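PDB 5HQA: alpha-glucosidase from Pseudoalteromonas sp. K8, which hydrolyses alpha-glucosidic linkages as a calcium-binding glycoside hydrolase of family 97 that is activated by chloride. Local coordinates for residues L120-E128 / V216-T226; T581-A589 / I600-F611. One frame throughout, in Å; residues are numbered along the deposited sequence. Where two conformers were deposited one is given.

Contact 1 of 2, residues L120-E128 / V216-T226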
loop_
_atom_site.group_PDB
_atom_site.type_symbol
_atom_site.label_atom_id
_atom_site.label_comp_id
_atom_site.label_asym_id
_atom_site.label_seq_id
_atom_site.Cartn_x
_atom_site.Cartn_y
_atom_site.Cartn_z
ATOM N N LEU A 120 -9.942 -29.784 19.103
ATOM C CA LEU A 120 -9.534 -28.743 18.154
ATOM C C LEU A 120 -8.325 -29.270 17.392
ATOM O O LEU A 120 -7.179 -29.038 17.774
ATOM C CB LEU A 120 -9.205 -27.434 18.860
ATOM C CG LEU A 120 -8.973 -26.265 17.894
ATOM C CD1 LEU A 120 -10.309 -25.734 17.399
ATOM C CD2 LEU A 120 -8.139 -25.160 18.530
ATOM N N ASN A 121 -8.588 -29.991 16.305
ATOM C CA ASN A 121 -7.518 -30.620 15.544
ATOM C C ASN A 121 -7.409 -29.949 14.181
ATOM O O ASN A 121 -7.159 -28.742 14.109
ATOM C CB ASN A 121 -7.776 -32.117 15.444
ATOM C CG ASN A 121 -7.983 -32.738 16.808
ATOM O OD1 ASN A 121 -7.143 -32.576 17.700
ATOM N ND2 ASN A 121 -9.123 -33.406 17.001
ATOM N N ASN A 122 -7.592 -30.695 13.100
ATOM C CA ASN A 122 -7.552 -30.091 11.773
ATOM C C ASN A 122 -8.879 -29.395 11.545
ATOM O O ASN A 122 -9.916 -30.053 11.435
ATOM C CB ASN A 122 -7.287 -31.140 10.702
ATOM C CG ASN A 122 -5.934 -31.775 10.853
ATOM O OD1 ASN A 122 -4.915 -31.084 10.934
ATOM N ND2 ASN A 122 -5.911 -33.099 10.927
ATOM N N ILE A 123 -8.865 -28.070 11.501
ATOM C CA ILE A 123 -10.116 -27.339 11.389
ATOM C C ILE A 123 -10.084 -26.484 10.135
ATOM O O ILE A 123 -9.026 -26.158 9.590
ATOM C CB ILE A 123 -10.423 -26.486 12.638
ATOM C CG1 ILE A 123 -9.311 -25.488 12.909
ATOM C CG2 ILE A 123 -10.620 -27.374 13.858
ATOM C CD1 ILE A 123 -9.711 -24.100 12.572
ATOM N N GLU A 124 -11.276 -26.151 9.660
ATOM C CA GLU A 124 -11.444 -25.293 8.496
ATOM C C GLU A 124 -12.473 -24.236 8.855
ATOM O O GLU A 124 -13.657 -24.549 9.025
ATOM C CB GLU A 124 -11.873 -26.103 7.275
ATOM C CG GLU A 124 -10.855 -27.159 6.887
ATOM C CD GLU A 124 -11.268 -27.943 5.663
ATOM O OE1 GLU A 124 -10.581 -27.836 4.624
ATOM O OE2 GLU A 124 -12.287 -28.658 5.733
ATOM N N ILE A 125 -12.019 -22.992 8.994
ATOM C CA ILE A 125 -12.939 -21.897 9.254
ATOM C C ILE A 125 -13.758 -21.635 7.999
ATOM O O ILE A 125 -13.208 -21.470 6.902
ATOM C CB ILE A 125 -12.174 -20.639 9.681
ATOM C CG1 ILE A 125 -11.420 -20.879 10.985
ATOM C CG2 ILE A 125 -13.123 -19.428 9.795
ATOM C CD1 ILE A 125 -10.436 -19.776 11.279
ATOM N N THR A 126 -15.083 -21.601 8.156
ATOM C CA THR A 126 -15.970 -21.229 7.069
ATOM C C THR A 126 -16.558 -19.840 7.236
ATOM O O THR A 126 -17.008 -19.258 6.246
ATOM C CB THR A 126 -17.113 -22.241 6.935
ATOM O OG1 THR A 126 -17.761 -22.385 8.204
ATOM C CG2 THR A 126 -16.564 -23.598 6.497
ATOM N N LYS A 127 -16.561 -19.295 8.451
ATOM C CA LYS A 127 -17.005 -17.920 8.647
ATOM C C LYS A 127 -16.349 -17.368 9.899
ATOM O O LYS A 127 -16.310 -18.045 10.930
ATOM C CB LYS A 127 -18.533 -17.828 8.764
ATOM C CG LYS A 127 -19.057 -16.395 8.703
ATOM C CD LYS A 127 -20.568 -16.345 8.562
ATOM C CE LYS A 127 -21.023 -17.117 7.332
ATOM N NZ LYS A 127 -20.512 -16.539 6.064
ATOM N N GLU A 128 -15.828 -16.153 9.803
ATOM C CA GLU A 128 -15.451 -15.376 10.973
ATOM C C GLU A 128 -16.608 -14.422 11.265
ATOM O O GLU A 128 -17.022 -13.665 10.380
ATOM C CB GLU A 128 -14.144 -14.613 10.737
ATOM C CG GLU A 128 -13.695 -13.848 11.972
ATOM C CD GLU A 128 -12.389 -13.098 11.781
ATOM O OE1 GLU A 128 -11.494 -13.613 11.065
ATOM O OE2 GLU A 128 -12.255 -11.994 12.362
ATOM N N VAL A 216 -13.929 -23.411 1.676
ATOM C CA VAL A 216 -13.592 -23.034 3.046
ATOM C C VAL A 216 -12.686 -21.811 3.022
ATOM O O VAL A 216 -12.055 -21.491 2.010
ATOM C CB VAL A 216 -12.948 -24.193 3.828
ATOM C CG1 VAL A 216 -13.842 -25.439 3.783
ATOM C CG2 VAL A 216 -11.538 -24.492 3.319
ATOM N N ALA A 217 -12.636 -21.107 4.155
ATOM C CA ALA A 217 -11.848 -19.882 4.233
ATOM C C ALA A 217 -10.419 -20.140 4.712
ATOM O O ALA A 217 -9.459 -19.740 4.044
ATOM C CB ALA A 217 -12.541 -18.865 5.144
ATOM N N VAL A 218 -10.254 -20.775 5.876
ATOM C CA VAL A 218 -8.932 -20.887 6.497
ATOM C C VAL A 218 -8.729 -22.301 7.012
ATOM O O VAL A 218 -9.556 -22.813 7.772
ATOM C CB VAL A 218 -8.736 -19.895 7.660
ATOM C CG1 VAL A 218 -7.302 -20.012 8.205
ATOM C CG2 VAL A 218 -9.048 -18.467 7.226
ATOM N N LYS A 219 -7.608 -22.909 6.637
ATOM C CA LYS A 219 -7.210 -24.216 7.138
ATOM C C LYS A 219 -6.186 -24.038 8.254
ATOM O O LYS A 219 -5.162 -23.372 8.061
ATOM C CB LYS A 219 -6.626 -25.057 6.002
ATOM C CG LYS A 219 -7.561 -25.209 4.805
ATOM C CD LYS A 219 -6.851 -25.839 3.604
ATOM C CE LYS A 219 -7.795 -26.009 2.423
ATOM N NZ LYS A 219 -7.094 -26.543 1.221
ATOM N N LYS A 220 -6.466 -24.618 9.420
ATOM C CA LYS A 220 -5.549 -24.585 10.549
ATOM C C LYS A 220 -5.449 -25.976 11.163
ATOM O O LYS A 220 -6.344 -26.815 11.022
ATOM C CB LYS A 220 -5.998 -23.584 11.631
ATOM C CG LYS A 220 -5.988 -22.121 11.198
ATOM C CD LYS A 220 -4.562 -21.577 11.081
ATOM C CE LYS A 220 -4.574 -20.065 10.916
ATOM N NZ LYS A 220 -3.192 -19.504 10.911
ATOM N N GLN A 221 -4.346 -26.221 11.854
ATOM C CA GLN A 221 -4.193 -27.430 12.649
ATOM C C GLN A 221 -3.961 -27.011 14.093
ATOM O O GLN A 221 -2.906 -26.459 14.423
ATOM C CB GLN A 221 -3.047 -28.285 12.128
ATOM C CG GLN A 221 -2.908 -29.591 12.867
ATOM C CD GLN A 221 -1.788 -30.432 12.309
ATOM O OE1 GLN A 221 -0.612 -30.207 12.620
ATOM N NE2 GLN A 221 -2.139 -31.404 11.467
ATOM N N GLY A 222 -4.951 -27.249 14.947
ATOM C CA GLY A 222 -4.781 -26.968 16.360
ATOM C C GLY A 222 -4.885 -25.485 16.671
ATOM O O GLY A 222 -5.535 -24.721 15.960
ATOM N N ALA A 223 -4.236 -25.084 17.761
ATOM C CA ALA A 223 -4.293 -23.700 18.211
ATOM C C ALA A 223 -3.931 -22.747 17.082
ATOM O O ALA A 223 -3.042 -23.023 16.273
ATOM C CB ALA A 223 -3.345 -23.493 19.394
ATOM N N PHE A 224 -4.631 -21.617 17.023
ATOM C CA PHE A 224 -4.352 -20.620 15.999
ATOM C C PHE A 224 -4.749 -19.245 16.508
ATOM O O PHE A 224 -5.547 -19.112 17.441
ATOM C CB PHE A 224 -5.099 -20.919 14.690
ATOM C CG PHE A 224 -6.599 -20.758 14.790
ATOM C CD1 PHE A 224 -7.393 -21.804 15.222
ATOM C CD2 PHE A 224 -7.212 -19.562 14.431
ATOM C CE1 PHE A 224 -8.770 -21.658 15.306
ATOM C CE2 PHE A 224 -8.586 -19.415 14.516
ATOM C CZ PHE A 224 -9.361 -20.459 14.951
ATOM N N ASN A 225 -4.184 -18.222 15.868
ATOM C CA ASN A 225 -4.584 -16.837 16.052
ATOM C C ASN A 225 -5.091 -16.301 14.722
ATOM O O ASN A 225 -4.797 -16.863 13.665
ATOM C CB ASN A 225 -3.417 -15.969 16.546
ATOM C CG ASN A 225 -2.794 -16.500 17.820
ATOM O OD1 ASN A 225 -3.457 -17.153 18.625
ATOM N ND2 ASN A 225 -1.512 -16.224 18.010
ATOM N N THR A 226 -5.868 -15.226 14.771
ATOM C CA THR A 226 -6.197 -14.476 13.566
ATOM C C THR A 226 -5.206 -13.343 13.377
ATOM O O THR A 226 -4.472 -12.973 14.299
ATOM C CB THR A 226 -7.609 -13.904 13.661
ATOM O OG1 THR A 226 -7.641 -12.898 14.679
ATOM C CG2 THR A 226 -8.639 -14.998 13.959
#

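Contact 2 of 2, residues T581-A589 / I600-F611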
loop_
_atom_site.group_PDB
_atom_site.type_symbol
_atom_site.label_atom_id
_atom_site.label_comp_id
_atom_site.label_asym_id
_atom_site.label_seq_id
_atom_site.Cartn_x
_atom_site.Cartn_y
_atom_site.Cartn_z
ATOM N N THR A 581 21.780 14.624 3.684
ATOM C CA THR A 581 22.350 14.996 4.975
ATOM C C THR A 581 21.400 14.729 6.133
ATOM O O THR A 581 21.848 14.640 7.281
ATOM C CB THR A 581 22.716 16.477 4.982
ATOM O OG1 THR A 581 21.521 17.255 4.806
ATOM C CG2 THR A 581 23.683 16.784 3.865
ATOM N N GLY A 582 20.107 14.623 5.864
ATOM C CA GLY A 582 19.120 14.563 6.919
ATOM C C GLY A 582 18.589 15.909 7.360
ATOM O O GLY A 582 17.756 15.958 8.272
ATOM N N ASN A 583 19.023 17.004 6.733
ATOM C CA ASN A 583 18.594 18.326 7.166
ATOM C C ASN A 583 17.461 18.924 6.340
ATOM O O ASN A 583 16.806 19.855 6.821
ATOM C CB ASN A 583 19.776 19.297 7.148
ATOM C CG ASN A 583 20.884 18.868 8.072
ATOM O OD1 ASN A 583 22.058 18.900 7.703
ATOM N ND2 ASN A 583 20.521 18.449 9.276
ATOM N N ASP A 584 17.210 18.435 5.123
ATOM C CA ASP A 584 16.191 19.041 4.273
ATOM C C ASP A 584 14.798 18.501 4.583
ATOM O O ASP A 584 14.621 17.315 4.887
ATOM C CB ASP A 584 16.498 18.801 2.796
ATOM C CG ASP A 584 17.681 19.593 2.309
ATOM O OD1 ASP A 584 17.964 19.520 1.093
ATOM O OD2 ASP A 584 18.323 20.290 3.134
ATOM N N TRP A 585 13.808 19.387 4.489
ATOM C CA TRP A 585 12.396 19.036 4.501
ATOM C C TRP A 585 11.837 19.123 3.088
ATOM O O TRP A 585 12.353 19.848 2.235
ATOM C CB TRP A 585 11.594 19.970 5.409
ATOM C CG TRP A 585 11.722 19.699 6.874
ATOM C CD1 TRP A 585 12.690 20.166 7.722
ATOM C CD2 TRP A 585 10.821 18.931 7.675
ATOM N NE1 TRP A 585 12.451 19.723 9.004
ATOM C CE2 TRP A 585 11.309 18.963 9.001
ATOM C CE3 TRP A 585 9.648 18.213 7.399
ATOM C CZ2 TRP A 585 10.669 18.301 10.046
ATOM C CZ3 TRP A 585 9.015 17.550 8.441
ATOM C CH2 TRP A 585 9.530 17.602 9.749
ATOM N N TYR A 586 10.759 18.382 2.856
ATOM C CA TYR A 586 10.065 18.393 1.579
ATOM C C TYR A 586 8.571 18.503 1.828
ATOM O O TYR A 586 8.069 18.033 2.848
ATOM C CB TYR A 586 10.369 17.130 0.775
ATOM C CG TYR A 586 11.744 17.158 0.160
ATOM C CD1 TYR A 586 12.879 16.903 0.928
ATOM C CD2 TYR A 586 11.908 17.459 -1.186
ATOM C CE1 TYR A 586 14.147 16.951 0.364
ATOM C CE2 TYR A 586 13.162 17.499 -1.759
ATOM C CZ TYR A 586 14.274 17.248 -0.983
ATOM O OH TYR A 586 15.516 17.288 -1.564
ATOM N N LEU A 587 7.860 19.129 0.896
ATOM C CA LEU A 587 6.413 19.224 0.997
ATOM C C LEU A 587 5.786 18.845 -0.336
ATOM O O LEU A 587 6.309 19.190 -1.402
ATOM C CB LEU A 587 5.976 20.644 1.415
ATOM C CG LEU A 587 4.472 20.915 1.529
ATOM C CD1 LEU A 587 4.195 21.933 2.624
ATOM C CD2 LEU A 587 3.886 21.389 0.195
ATOM N N GLY A 588 4.666 18.138 -0.276
ATOM C CA GLY A 588 3.874 17.912 -1.467
ATOM C C GLY A 588 2.412 18.141 -1.149
ATOM O O GLY A 588 1.940 17.771 -0.066
ATOM N N ALA A 589 1.684 18.771 -2.067
ATOM C CA ALA A 589 0.249 18.971 -1.908
ATOM C C ALA A 589 -0.431 18.691 -3.241
ATOM O O ALA A 589 0.115 19.020 -4.295
ATOM C CB ALA A 589 -0.069 20.397 -1.437
ATOM N N ILE A 600 -0.748 27.214 4.972
ATOM C CA ILE A 600 0.133 26.257 5.627
ATOM C C ILE A 600 1.111 27.015 6.518
ATOM O O ILE A 600 1.770 27.957 6.066
ATOM C CB ILE A 600 0.890 25.402 4.588
ATOM C CG1 ILE A 600 -0.076 24.431 3.907
ATOM C CG2 ILE A 600 2.048 24.652 5.225
ATOM C CD1 ILE A 600 -0.754 23.479 4.866
ATOM N N SER A 601 1.203 26.610 7.779
ATOM C CA SER A 601 2.286 27.079 8.631
ATOM C C SER A 601 3.547 26.274 8.349
ATOM O O SER A 601 3.497 25.053 8.170
ATOM C CB SER A 601 1.915 26.946 10.107
ATOM O OG SER A 601 3.057 27.172 10.914
ATOM N N LEU A 602 4.688 26.959 8.311
ATOM C CA LEU A 602 5.966 26.280 8.145
ATOM C C LEU A 602 6.593 25.897 9.477
ATOM O O LEU A 602 7.804 25.659 9.534
ATOM C CB LEU A 602 6.935 27.150 7.334
ATOM C CG LEU A 602 6.488 27.469 5.901
ATOM C CD1 LEU A 602 7.575 28.237 5.150
ATOM C CD2 LEU A 602 6.104 26.197 5.144
ATOM N N ASP A 603 5.799 25.816 10.549
ATOM C CA ASP A 603 6.424 25.563 11.843
ATOM C C ASP A 603 6.894 24.118 12.016
ATOM O O ASP A 603 7.457 23.798 13.068
ATOM C CB ASP A 603 5.489 25.977 12.988
ATOM C CG ASP A 603 4.180 25.193 13.026
ATOM O OD1 ASP A 603 4.046 24.141 12.367
ATOM O OD2 ASP A 603 3.267 25.643 13.750
ATOM N N PHE A 604 6.710 23.244 11.021
ATOM C CA PHE A 604 7.384 21.950 11.069
ATOM C C PHE A 604 8.888 22.078 10.860
ATOM O O PHE A 604 9.636 21.181 11.262
ATOM C CB PHE A 604 6.789 20.985 10.033
ATOM C CG PHE A 604 6.809 21.507 8.626
ATOM C CD1 PHE A 604 7.923 21.327 7.817
ATOM C CD2 PHE A 604 5.702 22.170 8.102
ATOM C CE1 PHE A 604 7.944 21.808 6.509
ATOM C CE2 PHE A 604 5.716 22.659 6.795
ATOM C CZ PHE A 604 6.839 22.470 5.994
ATOM N N LEU A 605 9.351 23.170 10.251
ATOM C CA LEU A 605 10.778 23.345 10.029
ATOM C C LEU A 605 11.515 23.439 11.361
ATOM O O LEU A 605 10.987 23.948 12.353
ATOM C CB LEU A 605 11.037 24.604 9.201
ATOM C CG LEU A 605 10.478 24.603 7.782
ATOM C CD1 LEU A 605 10.707 25.967 7.131
ATOM C CD2 LEU A 605 11.130 23.495 6.983
ATOM N N ASP A 606 12.753 22.941 11.372
ATOM C CA ASP A 606 13.572 22.970 12.580
ATOM C C ASP A 606 13.731 24.396 13.086
ATOM O O ASP A 606 14.059 25.310 12.322
ATOM C CB ASP A 606 14.942 22.356 12.305
ATOM C CG ASP A 606 14.842 20.949 11.763
ATOM O OD1 ASP A 606 14.579 20.796 10.551
ATOM O OD2 ASP A 606 15.008 19.997 12.553
ATOM N N ASN A 607 13.490 24.582 14.381
ATOM C CA ASN A 607 13.581 25.909 14.973
ATOM C C ASN A 607 15.008 26.429 14.884
ATOM O O ASN A 607 15.974 25.672 15.024
ATOM C CB ASN A 607 13.114 25.872 16.429
ATOM C CG ASN A 607 11.638 25.550 16.558
ATOM O OD1 ASN A 607 10.817 26.000 15.754
ATOM N ND2 ASN A 607 11.291 24.760 17.568
ATOM N N GLY A 608 15.137 27.729 14.628
ATOM C CA GLY A 608 16.441 28.357 14.576
ATOM C C GLY A 608 17.262 28.074 13.339
ATOM O O GLY A 608 18.414 28.510 13.274
ATOM N N LYS A 609 16.724 27.358 12.357
ATOM C CA LYS A 609 17.431 27.103 11.113
ATOM C C LYS A 609 16.824 27.917 9.980
ATOM O O LYS A 609 15.615 28.165 9.944
ATOM C CB LYS A 609 17.384 25.623 10.731
ATOM C CG LYS A 609 18.246 24.703 11.563
ATOM C CD LYS A 609 18.494 23.414 10.776
ATOM C CE LYS A 609 19.115 22.323 11.636
ATOM N NZ LYS A 609 19.361 21.097 10.823
ATOM N N GLN A 610 17.672 28.330 9.049
ATOM C CA GLN A 610 17.218 29.010 7.848
ATOM C C GLN A 610 17.168 28.021 6.690
ATOM O O GLN A 610 18.062 27.183 6.533
ATOM C CB GLN A 610 18.131 30.188 7.511
ATOM C CG GLN A 610 17.600 31.070 6.393
ATOM C CD GLN A 610 18.229 32.448 6.388
ATOM O OE1 GLN A 610 18.283 33.123 7.416
ATOM N NE2 GLN A 610 18.712 32.871 5.232
ATOM N N PHE A 611 16.109 28.113 5.889
ATOM C CA PHE A 611 15.930 27.255 4.725
ATOM C C PHE A 611 15.713 28.102 3.480
ATOM O O PHE A 611 15.203 29.225 3.548
ATOM C CB PHE A 611 14.743 26.296 4.880
ATOM C CG PHE A 611 14.870 25.350 6.036
ATOM C CD1 PHE A 611 14.621 25.780 7.333
ATOM C CD2 PHE A 611 15.212 24.022 5.827
ATOM C CE1 PHE A 611 14.731 24.906 8.408
ATOM C CE2 PHE A 611 15.317 23.140 6.898
ATOM C CZ PHE A 611 15.076 23.584 8.190
HETATM O O HOH W 1 17.048 20.632 9.333
#

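Contact 1 of 2, residues L120-E128 / V216-T226
Ile-123 and Ile-125 turn to the same face of a short antiparallel ladder and both set their CD1 methyls against the Phe-224 ring. They meet it at different corners, each obliquely to the plane: Ile-123 CD1 lies 3.8 Å from Phe-224 CE1, and Ile-125 CD1 lies 3.7 Å from Phe-224 CE2. Ile-123 reaches there because CG1 sits between its backbone N and carbonyl carbon (chi1 58°), which swings CD1 over to the ring and to Lys-220 CB. Ile-125 CD1 also rests on Val-218 CB. Past CB the Lys-220 chain bends away and ends in a salt bridge with Asp-191. Phe-42 touches both isoleucines, while Phe-40 meets Phe-224 edge-to-face; Ile-123, Ile-125, Val-218 and Phe-224 are buried, Lys-220 only partly.

The other face is more polar. Gln-221, stretched out beside Asn-122 and pointing the same way, gives NE2 to Asn-122 OD1 at 2.8 Å (N-H...O 157°). The acceptor is used on a lone pair and lies in the glutamine amide plane, although the two amides are turned 42° apart. Further along, the Glu-124 carboxylate lies on the Val-216 methyls, OE1 being 3.7 Å from CG2. Lys-219 runs alongside it, but Glu-124 OE1 and Lys-219 NZ stay 5.0 Å apart.

The pairing runs in register from Asn-122/Gln-221 to Ile-125/Val-218, where Ile-125 O accepts from both Ala-217 N (2.8 Å) and Val-218 N (3.2 Å), a classic beta bulge. At the opposite end, Gly-222 N bonds to Asn-121 O just before the chain leaves for strand 224-234 of another sheet. Such a ladder, mostly apolar on the isoleucine face and mostly polar on the other, is characteristic of a two-sheet beta-sandwich, here the galactose-mutarotase-like N-terminal domain.

Contact 2 of 2, residues T581-A589 / I600-F611
An aromatic cluster in the beta-rich C-terminal domain, made of Trp-585, Phe-604 and Phe-611, joins strand 585-591 to the turns after strand 596-601 and the start of strand 611-618. Trp-585 carries most of it. Phe-604 slides past the indole, CD1 coming over its face to 3.6 Å from Trp-585 CE3, with the ring planes 56° apart, so the pair is oblique. Phe-604 holds its CG between the backbone N and the carbonyl carbon (chi1 56°), and from there the ring reaches both Trp-585 and, through CZ, Leu-587 CD1. The same indole face also takes the Phe-604 carbonyl, whose O is 3.3 Å from Trp-585 CZ2. Leu-605 fills in beside it: its CD2 methyl lies 3.7 Å from Trp-585 CD1 and over the centre of the Phe-611 ring.

At the indole edge, Trp-585 NE1 donates to Asp-606 OD1 at 2.8 Å. The acceptor lies in the indole plane, but the bond meets OD1 from above the carboxylate plane, 38° out of it. A water adds a second link, donating to Asn-583 O at 2.6 Å and weakly to Asp-606 OD1, while accepting from Lys-609 NZ at 2.8 Å. With an alanine at Trp-585, a gap is likely to open between strand and loop, beside Phe-604, Leu-605 and Phe-611, and Asp-606 OD1 would lose its indole donor. The loop is shaped by a type I turn from Leu-602 to Leu-605 and a type II turn from Asp-606 to Lys-609.

Strand 585-591 lies between strands 567-574 and 653-660 in the six-stranded antiparallel sheet; 611-618 pairs with 653-660. Lys-573 touches Trp-585 and salt-bridges Asp-606 OD2; Phe-658 touches Leu-587 and Leu-602. Ile-600, against Leu-587, belongs to the separate two-stranded antiparallel sheet of 596-601 and 643-648.

Overall arrangement
Contacts 1 and 2 share no strand or sheet: their centres are about 50 Å apart on opposite sides of the chain's centre, one in the N-terminal domain and the other in the C-terminal one. Both are partly buried and lie away from the calcium, magnesium and glycan sites. Contact 1 joins neighbouring strands, so backbone hydrogen bonds do the work and side chains sort into a mostly apolar and a mostly polar face. Contact 2 has no backbone bonds between its segments; it lays the loop between strands 596-601 and 611-618 against strand 585-591 through aromatic side chains, one indole hydrogen bond and a water. It also buries less, 413 Å² against 763 Å² for contact 1.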